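Local coordinates for lipid binding protein (Grifola frondosa, PDB 5H0Q) that binds membrane lipids, probably recognising sphingomyelin and cholesterol together in membrane domains, at residues N171-S175 against H185-G189; F129-Q133 against L166-H170. One frame throughout, in Å; residues are numbered along the deposited sequence.

Contact 1. Residues N171-S175 against H185-G189; sequences NGQNS and HGSTG
H185 has its CG anti to the backbone N (chi1 178°), while the CG of N174 stands beside its own backbone N (chi1 -69°), and these two settings bring the amide and the imidazole together diagonally across two antiparallel strands. N174 OD1 meets the edge of the ring, near its plane, 3.6 Å from H185 NE2, with the amide and ring planes 32° apart. The same oxygen also packs 3.4 Å from S187 CB. The strands are the two arms of the hairpin 174-179/182-188, joined here near its open end. N174 and S187 form a non-hydrogen-bonded pair with their side chains on one face of the sheet. S175 and G186 form the next, hydrogen-bonded pair: G186 N donates to S175 O at 2.8 Å, and S175 N donates to G186 O at 2.9 Å. Just ahead of strand 174-179, Q173 O continues the ladder by accepting T188 N at 3.0 Å. Beside that bond the T188 methyl, CG2, packs 3.8 Å from Q173 CB. The glutamine chain then bends at chi2, and its NE2 goes off to S142 O. S175 OG, on the opposite face from N174 and S187, bonds V146 N of strand 143-150, and T188 touches V144 there, so the hairpin packs by this face against the second sheet of a beta-sandwich. H185 ND1 bonds D176 OD1 within the hairpin, which fixes the rotation of the ring. The chemistry implies that main-chain bonds do the joining. The side chains add packing on both faces, and the aspartate probably keeps a proton on ND1 and would steady positive charge on the imidazole.

Contact 2. Residues F129-Q133 against L166-H170; sequences FSGWQ and LLDTH
The F129 ring turns an edge to helix 160-169, with L167 CD1 lying near the ring plane, 4.4 Å from F129 CZ; the W154 ring also meets F129, its plane inclined by about 40°. This is helix-on-sheet packing, with the helix laid against the outer side of one sheet of a beta-sandwich. A second pair of flat groups lies at the other end of the strand segment, where the Q133 amide and the D168 carboxylate stand nearly perpendicular, their planes 87° apart. Between these two places L167 points toward the strand and spreads its methyls over the backbone. CD2 sits 3.8 Å from G131 C, and CD1 comes 3.7 Å from W132 O. The absence of a side chain at G131 lets the leucine come down onto the main chain. W132 projects from the other side of the strand into the sandwich, where its ring meets H104 edge-to-face. With chi1 at -173°, Q133 extends away from its own backbone N, which sends the chain across the helix toward L167 and D168; Q133 CB packs 3.7 Å from L167 CB before the chain bends at chi2. D168 OD1 forms a salt bridge with R82, and this anchors the carboxylate whose OD2 lies 3.3 Å from Q133 CG. The polar tie across the contact runs from Q133 NE2 to L167 O, 3.2 Å long and almost straight; the acceptor lies in the plane of the glutamine amide, but the nitrogen comes from above the plane of the leucine carbonyl.

In the fold
Contact 2 closes first along the chain, and its helix leads straight into contact 1, since helix 160-169 is followed by the turn into strand 174-179. Their centres are 9 Å apart and they touch, with S175 CB 4.3 Å from H170 NE2. Strand 143-150 ties them together: it is the neighbour of strand 126-134 in the five-stranded sheet, and it also receives side chains from the hairpin. Q143 on that strand serves both, its OE1 bonding H170 ND1 as well as G172 N. Contact 2 thus holds the helix to the outside of one sheet, and contact 1 adds strand 174-179 to strand 182-188, which is itself paired with strand 193-201 in the other sheet.

Contact 1. Residues N171-S175 against H185-G189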
ATOM      1  N   ASN A 171      -5.526 -12.396 -11.970  1.00 39.30           N
ATOM      2  CA  ASN A 171      -4.560 -12.987 -12.892  1.00 42.49           C
ATOM      3  C   ASN A 171      -3.558 -11.913 -13.310  1.00 40.27           C
ATOM      4  O   ASN A 171      -3.469 -11.527 -14.474  1.00 44.95           O
ATOM      5  CB  ASN A 171      -5.241 -13.606 -14.111  1.00 44.05           C
ATOM      6  CG  ASN A 171      -4.246 -14.267 -15.060  1.00 49.27           C
ATOM      7  OD1 ASN A 171      -3.172 -14.715 -14.647  1.00 44.91           O
ATOM      8  ND2 ASN A 171      -4.596 -14.316 -16.341  1.00 49.78           N
ATOM      9  N   GLY A 172      -2.793 -11.416 -12.343  1.00 39.31           N
ATOM     10  CA  GLY A 172      -1.777 -10.429 -12.640  1.00 40.32           C
ATOM     11  C   GLY A 172      -0.972 -10.026 -11.423  1.00 35.23           C
ATOM     12  O   GLY A 172      -1.508  -9.960 -10.314  1.00 37.52           O
ATOM     13  N   GLN A 173       0.309  -9.740 -11.626  1.00 38.16           N
ATOM     14  CA  GLN A 173       1.183  -9.273 -10.556  1.00 31.24           C
ATOM     15  C   GLN A 173       1.282  -7.753 -10.536  1.00 38.39           C
ATOM     16  O   GLN A 173       2.125  -7.206  -9.827  1.00 29.46           O
ATOM     17  CB  GLN A 173       2.566  -9.914 -10.706  1.00 31.82           C
ATOM     18  CG  GLN A 173       2.566 -11.436 -10.472  1.00 32.68           C
ATOM     19  CD  GLN A 173       1.723 -12.204 -11.468  1.00 44.36           C
ATOM     20  OE1 GLN A 173       1.985 -12.169 -12.664  1.00 40.53           O
ATOM     21  NE2 GLN A 173       0.720 -12.923 -10.978  1.00 39.15           N
ATOM     22  N   ASN A 174       0.414  -7.067 -11.285  1.00 33.43           N
ATOM     23  CA  ASN A 174       0.238  -5.627 -11.215  1.00 32.97           C
ATOM     24  C   ASN A 174      -1.261  -5.364 -11.138  1.00 30.40           C
ATOM     25  O   ASN A 174      -2.077  -6.179 -11.580  1.00 35.82           O
ATOM     26  CB  ASN A 174       0.833  -4.898 -12.442  1.00 43.20           C
ATOM     27  CG  ASN A 174       2.355  -4.950 -12.484  1.00 66.08           C
ATOM     28  OD1 ASN A 174       3.031  -4.227 -11.756  1.00 56.24           O
ATOM     29  ND2 ASN A 174       2.895  -5.780 -13.368  1.00 82.84           N
ATOM     30  N   SER A 175      -1.618  -4.217 -10.576  1.00 30.04           N
ATOM     31  CA  SER A 175      -3.016  -3.819 -10.489  1.00 28.47           C
ATOM     32  C   SER A 175      -3.061  -2.303 -10.509  1.00 28.71           C
ATOM     33  O   SER A 175      -2.198  -1.657  -9.915  1.00 27.94           O
ATOM     34  CB  SER A 175      -3.682  -4.365  -9.218  1.00 36.52           C
ATOM     35  OG  SER A 175      -5.033  -3.916  -9.105  1.00 32.95           O
ATOM     36  N   HIS A 185      -1.772   1.965  -7.562  1.00 24.44           N
ATOM     37  CA  HIS A 185      -1.015   0.954  -8.278  1.00 28.06           C
ATOM     38  C   HIS A 185      -0.476  -0.038  -7.265  1.00 22.78           C
ATOM     39  O   HIS A 185       0.037   0.363  -6.218  1.00 24.62           O
ATOM     40  CB  HIS A 185       0.154   1.553  -9.069  1.00 34.92           C
ATOM     41  CG  HIS A 185       0.985   0.515  -9.769  1.00 27.56           C
ATOM     42  ND1 HIS A 185       0.598  -0.051 -10.958  1.00 31.71           N
ATOM     43  CD2 HIS A 185       2.141  -0.093  -9.420  1.00 37.12           C
ATOM     44  CE1 HIS A 185       1.495  -0.946 -11.332  1.00 43.51           C
ATOM     45  NE2 HIS A 185       2.441  -0.988 -10.415  1.00 37.51           N
ATOM     46  N   GLY A 186      -0.597  -1.322  -7.587  1.00 24.96           N
ATOM     47  CA  GLY A 186       0.035  -2.367  -6.804  1.00 25.60           C
ATOM     48  C   GLY A 186       0.885  -3.257  -7.683  1.00 28.32           C
ATOM     49  O   GLY A 186       0.584  -3.479  -8.847  1.00 28.41           O
ATOM     50  N   SER A 187       1.979  -3.755  -7.104  1.00 28.90           N
ATOM     51  CA  SER A 187       2.790  -4.761  -7.771  1.00 31.87           C
ATOM     52  C   SER A 187       3.283  -5.778  -6.750  1.00 25.18           C
ATOM     53  O   SER A 187       3.480  -5.463  -5.578  1.00 24.54           O
ATOM     54  CB  SER A 187       3.981  -4.125  -8.492  1.00 33.40           C
ATOM     55  OG  SER A 187       4.847  -3.531  -7.542  1.00 41.92           O
ATOM     56  N   THR A 188       3.504  -7.007  -7.217  1.00 27.79           N
ATOM     57  CA  THR A 188       4.012  -8.077  -6.372  1.00 24.98           C
ATOM     58  C   THR A 188       5.004  -8.901  -7.173  1.00 29.91           C
ATOM     59  O   THR A 188       4.855  -9.076  -8.382  1.00 29.92           O
ATOM     60  CB  THR A 188       2.885  -8.990  -5.850  1.00 28.53           C
ATOM     61  OG1 THR A 188       3.403  -9.928  -4.898  1.00 29.66           O
ATOM     62  CG2 THR A 188       2.230  -9.724  -6.957  1.00 29.93           C
ATOM     63  N   GLY A 189       6.013  -9.410  -6.482  1.00 27.73           N
ATOM     64  CA  GLY A 189       6.784 -10.496  -7.034  1.00 27.89           C
ATOM     65  C   GLY A 189       5.958 -11.763  -7.063  1.00 37.43           C
ATOM     66  O   GLY A 189       4.957 -11.895  -6.362  1.00 33.28           O
TER

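Contact 2. Residues F129-Q133 against L166-H170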
ATOM      1  N   PHE A 129      -8.537   0.396  -1.305  1.00 23.53           N
ATOM      2  CA  PHE A 129      -8.332  -1.003  -0.935  1.00 20.96           C
ATOM      3  C   PHE A 129      -7.015  -1.492  -1.527  1.00 20.76           C
ATOM      4  O   PHE A 129      -6.792  -1.369  -2.731  1.00 22.21           O
ATOM      5  CB  PHE A 129      -9.502  -1.830  -1.464  1.00 25.61           C
ATOM      6  CG  PHE A 129      -9.395  -3.313  -1.225  1.00 24.63           C
ATOM      7  CD1 PHE A 129      -8.599  -4.097  -2.041  1.00 29.09           C
ATOM      8  CD2 PHE A 129     -10.125  -3.930  -0.225  1.00 31.18           C
ATOM      9  CE1 PHE A 129      -8.504  -5.464  -1.850  1.00 27.07           C
ATOM     10  CE2 PHE A 129     -10.045  -5.310  -0.030  1.00 32.20           C
ATOM     11  CZ  PHE A 129      -9.239  -6.078  -0.856  1.00 27.03           C
ATOM     12  N   SER A 130      -6.137  -2.039  -0.679  1.00 19.90           N
ATOM     13  CA  SER A 130      -4.875  -2.600  -1.133  1.00 20.51           C
ATOM     14  C   SER A 130      -4.781  -4.021  -0.601  1.00 21.74           C
ATOM     15  O   SER A 130      -4.621  -4.227   0.605  1.00 23.66           O
ATOM     16  CB  SER A 130      -3.709  -1.750  -0.656  1.00 21.57           C
ATOM     17  OG  SER A 130      -3.873  -0.418  -1.109  1.00 26.69           O
ATOM     18  N   GLY A 131      -4.885  -4.986  -1.500  1.00 21.56           N
ATOM     19  CA  GLY A 131      -4.960  -6.372  -1.108  1.00 22.35           C
ATOM     20  C   GLY A 131      -3.905  -7.231  -1.777  1.00 23.51           C
ATOM     21  O   GLY A 131      -3.416  -6.934  -2.864  1.00 23.24           O
ATOM     22  N   TRP A 132      -3.598  -8.333  -1.117  1.00 22.12           N
ATOM     23  CA  TRP A 132      -2.639  -9.287  -1.631  1.00 22.34           C
ATOM     24  C   TRP A 132      -3.192 -10.680  -1.410  1.00 23.07           C
ATOM     25  O   TRP A 132      -4.022 -10.920  -0.535  1.00 23.31           O
ATOM     26  CB  TRP A 132      -1.266  -9.122  -0.947  1.00 21.16           C
ATOM     27  CG  TRP A 132      -1.382  -9.272   0.556  1.00 23.64           C
ATOM     28  CD1 TRP A 132      -1.291 -10.429   1.283  1.00 22.66           C
ATOM     29  CD2 TRP A 132      -1.704  -8.242   1.482  1.00 23.26           C
ATOM     30  NE1 TRP A 132      -1.498 -10.165   2.618  1.00 20.61           N
ATOM     31  CE2 TRP A 132      -1.779  -8.832   2.760  1.00 21.57           C
ATOM     32  CE3 TRP A 132      -1.938  -6.862   1.358  1.00 20.14           C
ATOM     33  CZ2 TRP A 132      -2.068  -8.091   3.899  1.00 22.64           C
ATOM     34  CZ3 TRP A 132      -2.183  -6.140   2.474  1.00 21.29           C
ATOM     35  CH2 TRP A 132      -2.276  -6.750   3.731  1.00 20.79           C
ATOM     36  N   GLN A 133      -2.709 -11.611  -2.215  1.00 27.40           N
ATOM     37  CA  GLN A 133      -3.097 -13.012  -2.092  1.00 25.41           C
ATOM     38  C   GLN A 133      -1.917 -13.801  -2.637  1.00 28.26           C
ATOM     39  O   GLN A 133      -1.659 -13.774  -3.848  1.00 27.62           O
ATOM     40  CB  GLN A 133      -4.389 -13.295  -2.848  1.00 28.98           C
ATOM     41  CG  GLN A 133      -4.955 -14.706  -2.642  1.00 30.27           C
ATOM     42  CD  GLN A 133      -4.322 -15.749  -3.550  1.00 33.56           C
ATOM     43  OE1 GLN A 133      -3.625 -16.663  -3.085  1.00 35.71           O
ATOM     44  NE2 GLN A 133      -4.555 -15.624  -4.848  1.00 33.87           N
ATOM     45  N   LEU A 166     -12.168 -11.900  -5.485  1.00 36.81           N
ATOM     46  CA  LEU A 166     -11.399 -11.147  -6.470  1.00 36.21           C
ATOM     47  C   LEU A 166      -9.911 -11.436  -6.334  1.00 34.56           C
ATOM     48  O   LEU A 166      -9.201 -11.559  -7.340  1.00 35.13           O
ATOM     49  CB  LEU A 166     -11.670  -9.644  -6.320  1.00 34.95           C
ATOM     50  CG  LEU A 166     -13.079  -9.163  -6.700  1.00 36.76           C
ATOM     51  CD1 LEU A 166     -13.168  -7.650  -6.463  1.00 35.24           C
ATOM     52  CD2 LEU A 166     -13.395  -9.533  -8.147  1.00 39.28           C
ATOM     53  N   LEU A 167      -9.427 -11.571  -5.096  1.00 32.73           N
ATOM     54  CA  LEU A 167      -8.009 -11.849  -4.884  1.00 31.27           C
ATOM     55  C   LEU A 167      -7.634 -13.240  -5.371  1.00 33.27           C
ATOM     56  O   LEU A 167      -6.547 -13.427  -5.935  1.00 36.27           O
ATOM     57  CB  LEU A 167      -7.659 -11.674  -3.407  1.00 29.22           C
ATOM     58  CG  LEU A 167      -7.513 -10.215  -2.959  1.00 27.43           C
ATOM     59  CD1 LEU A 167      -7.486 -10.077  -1.434  1.00 29.69           C
ATOM     60  CD2 LEU A 167      -6.261  -9.561  -3.575  1.00 26.41           C
ATOM     61  N   ASP A 168      -8.516 -14.227  -5.166  1.00 34.39           N
ATOM     62  CA  ASP A 168      -8.201 -15.601  -5.548  1.00 35.93           C
ATOM     63  C   ASP A 168      -8.254 -15.799  -7.050  1.00 38.47           C
ATOM     64  O   ASP A 168      -7.520 -16.642  -7.588  1.00 40.67           O
ATOM     65  CB  ASP A 168      -9.161 -16.584  -4.876  1.00 40.18           C
ATOM     66  CG  ASP A 168      -8.898 -16.735  -3.394  1.00 41.13           C
ATOM     67  OD1 ASP A 168      -9.718 -17.381  -2.709  1.00 36.37           O
ATOM     68  OD2 ASP A 168      -7.873 -16.203  -2.918  1.00 34.75           O
ATOM     69  N   THR A 169      -9.119 -15.053  -7.740  1.00 44.03           N
ATOM     70  CA  THR A 169      -9.290 -15.222  -9.171  1.00 45.04           C
ATOM     71  C   THR A 169      -8.537 -14.181  -9.976  1.00 45.50           C
ATOM     72  O   THR A 169      -8.615 -14.192 -11.205  1.00 43.12           O
ATOM     73  CB  THR A 169     -10.780 -15.198  -9.532  1.00 43.85           C
ATOM     74  OG1 THR A 169     -11.354 -13.919  -9.234  1.00 42.67           O
ATOM     75  CG2 THR A 169     -11.527 -16.287  -8.767  1.00 50.14           C
ATOM     76  N   HIS A 170      -7.802 -13.296  -9.321  1.00 40.05           N
ATOM     77  CA  HIS A 170      -6.981 -12.325 -10.027  1.00 38.25           C
ATOM     78  C   HIS A 170      -5.964 -13.059 -10.897  1.00 43.63           C
ATOM     79  O   HIS A 170      -5.569 -14.201 -10.616  1.00 39.06           O
ATOM     80  CB  HIS A 170      -6.284 -11.407  -9.008  1.00 34.45           C
ATOM     81  CG  HIS A 170      -5.832 -10.095  -9.563  1.00 33.67           C
ATOM     82  ND1 HIS A 170      -4.521  -9.835  -9.899  1.00 40.63           N
ATOM     83  CD2 HIS A 170      -6.519  -8.958  -9.821  1.00 33.54           C
ATOM     84  CE1 HIS A 170      -4.421  -8.596 -10.349  1.00 38.86           C
ATOM     85  NE2 HIS A 170      -5.618  -8.039 -10.304  1.00 33.82           N
TER